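Local coordinates for Serine/threonine-protein kinase PknI (Mycobacterium tuberculosis, PDB 5XLM), which is a membrane-bound serine/threonine kinase that slows mycobacterial growth inside the infected host, represented here by its extracellular sensor domain, at residues A79-T90 / P179-P187. Residues are numbered along the deposited sequence; the frame is centred on the assembly and turned at random.
Sequences AAATMLDDNDHT and PPAVTVPDP
Ala80 in strand 77-83 faces Pro187, their CA atoms 5.5 Å apart, and Thr82 faces Val184, while farther along Thr90 meets Pro179; the irregular 179-187 segment runs antiparallel to its partner and exchanges no hydrogen bond with it. The strand already spends backbone groups on its neighbours, Ala80 pairing with Arg69 and Ala81 with Phe100, and a proline-rich chain, short of N-H donors, suits packing across the sheet's face. Ala80 is small enough for a close approach, its CB lying 3.2 Å from Pro185 O and also touching Pro187 CD. Thr82 uses its methyl: with OG1 anti to the backbone N (chi1 178°), Thr82 CG2 turns to the forked end of the buried, apolar Val184, 3.8 Å from Val184 CG2 and nearly as close to CG1. Val184 CG1 also lies 3.6 Å from Ala80 O.

In the antiparallel all-beta sensor domain, the tail that follows strand 165-174 thus returns over strand 77-83 and touches strand 62-72 through Val184 and Pro187. Beyond the strand, the branched Leu84 sets both methyls against the apolar surface of the Pro179 ring, Leu84 CD1 3.9 Å from Pro179 CG, and its CD2 also reaches Val182 CG2; Thr39 of strand 38-51 borders both Leu84 and Pro179. Pro179 CG lies 3.3 Å from His89 O. A type I turn closed by Val182 N to Pro179 O brings Ala181 CB to Thr90 O. Within the facing loop, His89 NE2 donates to Asp86 O from above the carbonyl plane, and its ring stacks with Trp65.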
loop_
_atom_site.group_PDB
_atom_site.type_symbol
_atom_site.label_atom_id
_atom_site.label_comp_id
_atom_site.label_asym_id
_atom_site.label_seq_id
_atom_site.Cartn_x
_atom_site.Cartn_y
_atom_site.Cartn_z
ATOM N N ALA A 79 -6.521 8.390 1.838
ATOM C CA ALA A 79 -5.575 7.984 2.862
ATOM C C ALA A 79 -4.168 8.282 2.374
ATOM O O ALA A 79 -3.823 7.965 1.231
ATOM C CB ALA A 79 -5.720 6.494 3.193
ATOM N N ALA A 80 -3.369 8.901 3.233
ATOM C CA ALA A 80 -1.969 9.172 2.959
ATOM C C ALA A 80 -1.111 8.347 3.903
ATOM O O ALA A 80 -1.436 8.205 5.085
ATOM C CB ALA A 80 -1.654 10.658 3.121
ATOM N N ALA A 81 -0.021 7.798 3.380
ATOM C CA ALA A 81 0.851 6.933 4.161
ATOM C C ALA A 81 2.297 7.368 3.982
ATOM O O ALA A 81 2.787 7.454 2.850
ATOM C CB ALA A 81 0.685 5.466 3.751
ATOM N N THR A 82 2.974 7.641 5.096
ATOM C CA THR A 82 4.394 7.956 5.083
ATOM C C THR A 82 5.162 6.782 5.675
ATOM O O THR A 82 4.730 6.182 6.663
ATOM C CB THR A 82 4.695 9.254 5.840
ATOM O OG1 THR A 82 6.115 9.485 5.843
ATOM C CG2 THR A 82 4.179 9.192 7.273
ATOM N N MET A 83 6.289 6.450 5.055
ATOM C CA MET A 83 7.027 5.253 5.432
ATOM C C MET A 83 7.801 5.471 6.725
ATOM O O MET A 83 8.426 6.515 6.929
ATOM C CB MET A 83 7.986 4.847 4.315
ATOM C CG MET A 83 8.529 3.438 4.446
ATOM S SD MET A 83 9.524 2.968 3.018
ATOM C CE MET A 83 9.872 1.250 3.379
ATOM N N LEU A 84 7.748 4.474 7.599
ATOM C CA LEU A 84 8.491 4.479 8.847
ATOM C C LEU A 84 9.769 3.663 8.689
ATOM O O LEU A 84 9.943 2.911 7.727
ATOM C CB LEU A 84 7.624 3.928 9.983
ATOM C CG LEU A 84 6.272 4.618 10.194
ATOM C CD1 LEU A 84 5.468 3.881 11.250
ATOM C CD2 LEU A 84 6.453 6.082 10.577
ATOM N N ASP A 85 10.677 3.829 9.645
ATOM C CA ASP A 85 11.932 3.096 9.593
ATOM C C ASP A 85 11.699 1.623 9.912
ATOM O O ASP A 85 10.754 1.259 10.614
ATOM C CB ASP A 85 12.948 3.708 10.557
ATOM C CG ASP A 85 14.376 3.324 10.221
ATOM O OD1 ASP A 85 14.719 2.130 10.355
ATOM O OD2 ASP A 85 15.147 4.214 9.801
ATOM N N ASP A 86 12.578 0.771 9.377
ATOM C CA ASP A 86 12.355 -0.670 9.453
ATOM C C ASP A 86 12.407 -1.175 10.890
ATOM O O ASP A 86 11.566 -1.985 11.300
ATOM C CB ASP A 86 13.380 -1.407 8.592
ATOM C CG ASP A 86 13.110 -1.258 7.111
ATOM O OD1 ASP A 86 11.944 -1.003 6.737
ATOM O OD2 ASP A 86 14.063 -1.404 6.318
ATOM N N ASN A 87 13.385 -0.720 11.671
ATOM C CA ASN A 87 13.519 -1.202 13.038
ATOM C C ASN A 87 12.763 -0.325 14.030
ATOM O O ASN A 87 12.038 -0.837 14.889
ATOM C CB ASN A 87 15.000 -1.279 13.422
ATOM C CG ASN A 87 15.809 -2.112 12.449
ATOM O OD1 ASN A 87 15.870 -3.338 12.561
ATOM N ND2 ASN A 87 16.435 -1.451 11.486
ATOM N N ASP A 88 12.917 0.989 13.918
ATOM C CA ASP A 88 12.269 1.941 14.817
ATOM C C ASP A 88 11.070 2.541 14.091
ATOM O O ASP A 88 11.218 3.435 13.254
ATOM C CB ASP A 88 13.256 3.013 15.266
ATOM C CG ASP A 88 12.592 4.124 16.046
ATOM O OD1 ASP A 88 11.801 3.815 16.964
ATOM O OD2 ASP A 88 12.864 5.306 15.743
ATOM N N HIS A 89 9.877 2.049 14.422
ATOM C CA HIS A 89 8.643 2.496 13.791
ATOM C C HIS A 89 8.102 3.787 14.393
ATOM O O HIS A 89 6.980 4.187 14.062
ATOM C CB HIS A 89 7.587 1.392 13.876
ATOM C CG HIS A 89 8.084 0.054 13.425
ATOM N ND1 HIS A 89 7.653 -1.130 13.982
ATOM C CD2 HIS A 89 8.984 -0.286 12.471
ATOM C CE1 HIS A 89 8.265 -2.141 13.392
ATOM N NE2 HIS A 89 9.077 -1.656 12.472
ATOM N N THR A 90 8.859 4.440 15.273
ATOM C CA THR A 90 8.484 5.745 15.795
ATOM C C THR A 90 9.097 6.889 15.001
ATOM O O THR A 90 8.783 8.052 15.276
ATOM C CB THR A 90 8.897 5.875 17.266
ATOM O OG1 THR A 90 10.322 5.759 17.380
ATOM C CG2 THR A 90 8.237 4.791 18.107
ATOM N N PRO A 179 2.705 7.084 15.326
ATOM C CA PRO A 179 3.873 7.545 16.079
ATOM C C PRO A 179 3.773 9.035 16.339
ATOM O O PRO A 179 3.835 9.843 15.399
ATOM C CB PRO A 179 5.055 7.221 15.149
ATOM C CG PRO A 179 4.496 6.341 14.069
ATOM C CD PRO A 179 3.054 6.705 13.948
ATOM N N PRO A 180 3.616 9.445 17.602
ATOM C CA PRO A 180 3.420 10.877 17.897
ATOM C C PRO A 180 4.572 11.765 17.455
ATOM O O PRO A 180 4.424 12.992 17.473
ATOM C CB PRO A 180 3.257 10.901 19.423
ATOM C CG PRO A 180 2.846 9.505 19.789
ATOM C CD PRO A 180 3.553 8.615 18.817
ATOM N N ALA A 181 5.705 11.189 17.052
ATOM C CA ALA A 181 6.816 11.992 16.561
ATOM C C ALA A 181 6.679 12.319 15.081
ATOM O O ALA A 181 7.108 13.395 14.650
ATOM C CB ALA A 181 8.139 11.274 16.821
ATOM N N VAL A 182 6.084 11.427 14.293
ATOM C CA VAL A 182 6.043 11.605 12.845
ATOM C C VAL A 182 4.870 12.499 12.465
ATOM O O VAL A 182 3.844 12.552 13.153
ATOM C CB VAL A 182 5.973 10.240 12.125
ATOM C CG1 VAL A 182 4.572 9.643 12.219
ATOM C CG2 VAL A 182 6.414 10.373 10.673
ATOM N N THR A 183 5.033 13.230 11.363
ATOM C CA THR A 183 3.977 14.062 10.795
ATOM C C THR A 183 3.545 13.431 9.478
ATOM O O THR A 183 4.312 13.418 8.508
ATOM C CB THR A 183 4.447 15.501 10.582
ATOM O OG1 THR A 183 5.363 15.554 9.481
ATOM C CG2 THR A 183 5.137 16.034 11.831
ATOM N N VAL A 184 2.326 12.902 9.443
ATOM C CA VAL A 184 1.780 12.343 8.210
ATOM C C VAL A 184 1.113 13.478 7.443
ATOM O O VAL A 184 0.306 14.219 8.022
ATOM C CB VAL A 184 0.793 11.200 8.494
ATOM C CG1 VAL A 184 0.500 10.419 7.218
ATOM C CG2 VAL A 184 1.332 10.284 9.578
ATOM N N PRO A 185 1.426 13.669 6.161
ATOM C CA PRO A 185 0.792 14.756 5.400
ATOM C C PRO A 185 -0.695 14.489 5.216
ATOM O O PRO A 185 -1.088 13.452 4.679
ATOM C CB PRO A 185 1.543 14.737 4.062
ATOM C CG PRO A 185 2.073 13.345 3.948
ATOM C CD PRO A 185 2.400 12.918 5.350
ATOM N N ASP A 186 -1.517 15.423 5.681
ATOM C CA ASP A 186 -2.963 15.302 5.551
ATOM C C ASP A 186 -3.335 15.232 4.077
ATOM O O ASP A 186 -2.999 16.156 3.319
ATOM C CB ASP A 186 -3.659 16.481 6.230
ATOM C CG ASP A 186 -5.144 16.243 6.457
ATOM O OD1 ASP A 186 -5.837 15.784 5.524
ATOM O OD2 ASP A 186 -5.623 16.516 7.578
ATOM N N PRO A 187 -4.005 14.170 3.622
ATOM C CA PRO A 187 -4.364 14.091 2.197
ATOM C C PRO A 187 -5.308 15.190 1.762
ATOM O O PRO A 187 -5.350 15.508 0.568
ATOM C CB PRO A 187 -5.014 12.707 2.071
ATOM C CG PRO A 187 -5.498 12.390 3.460
ATOM C CD PRO A 187 -4.506 13.019 4.393
#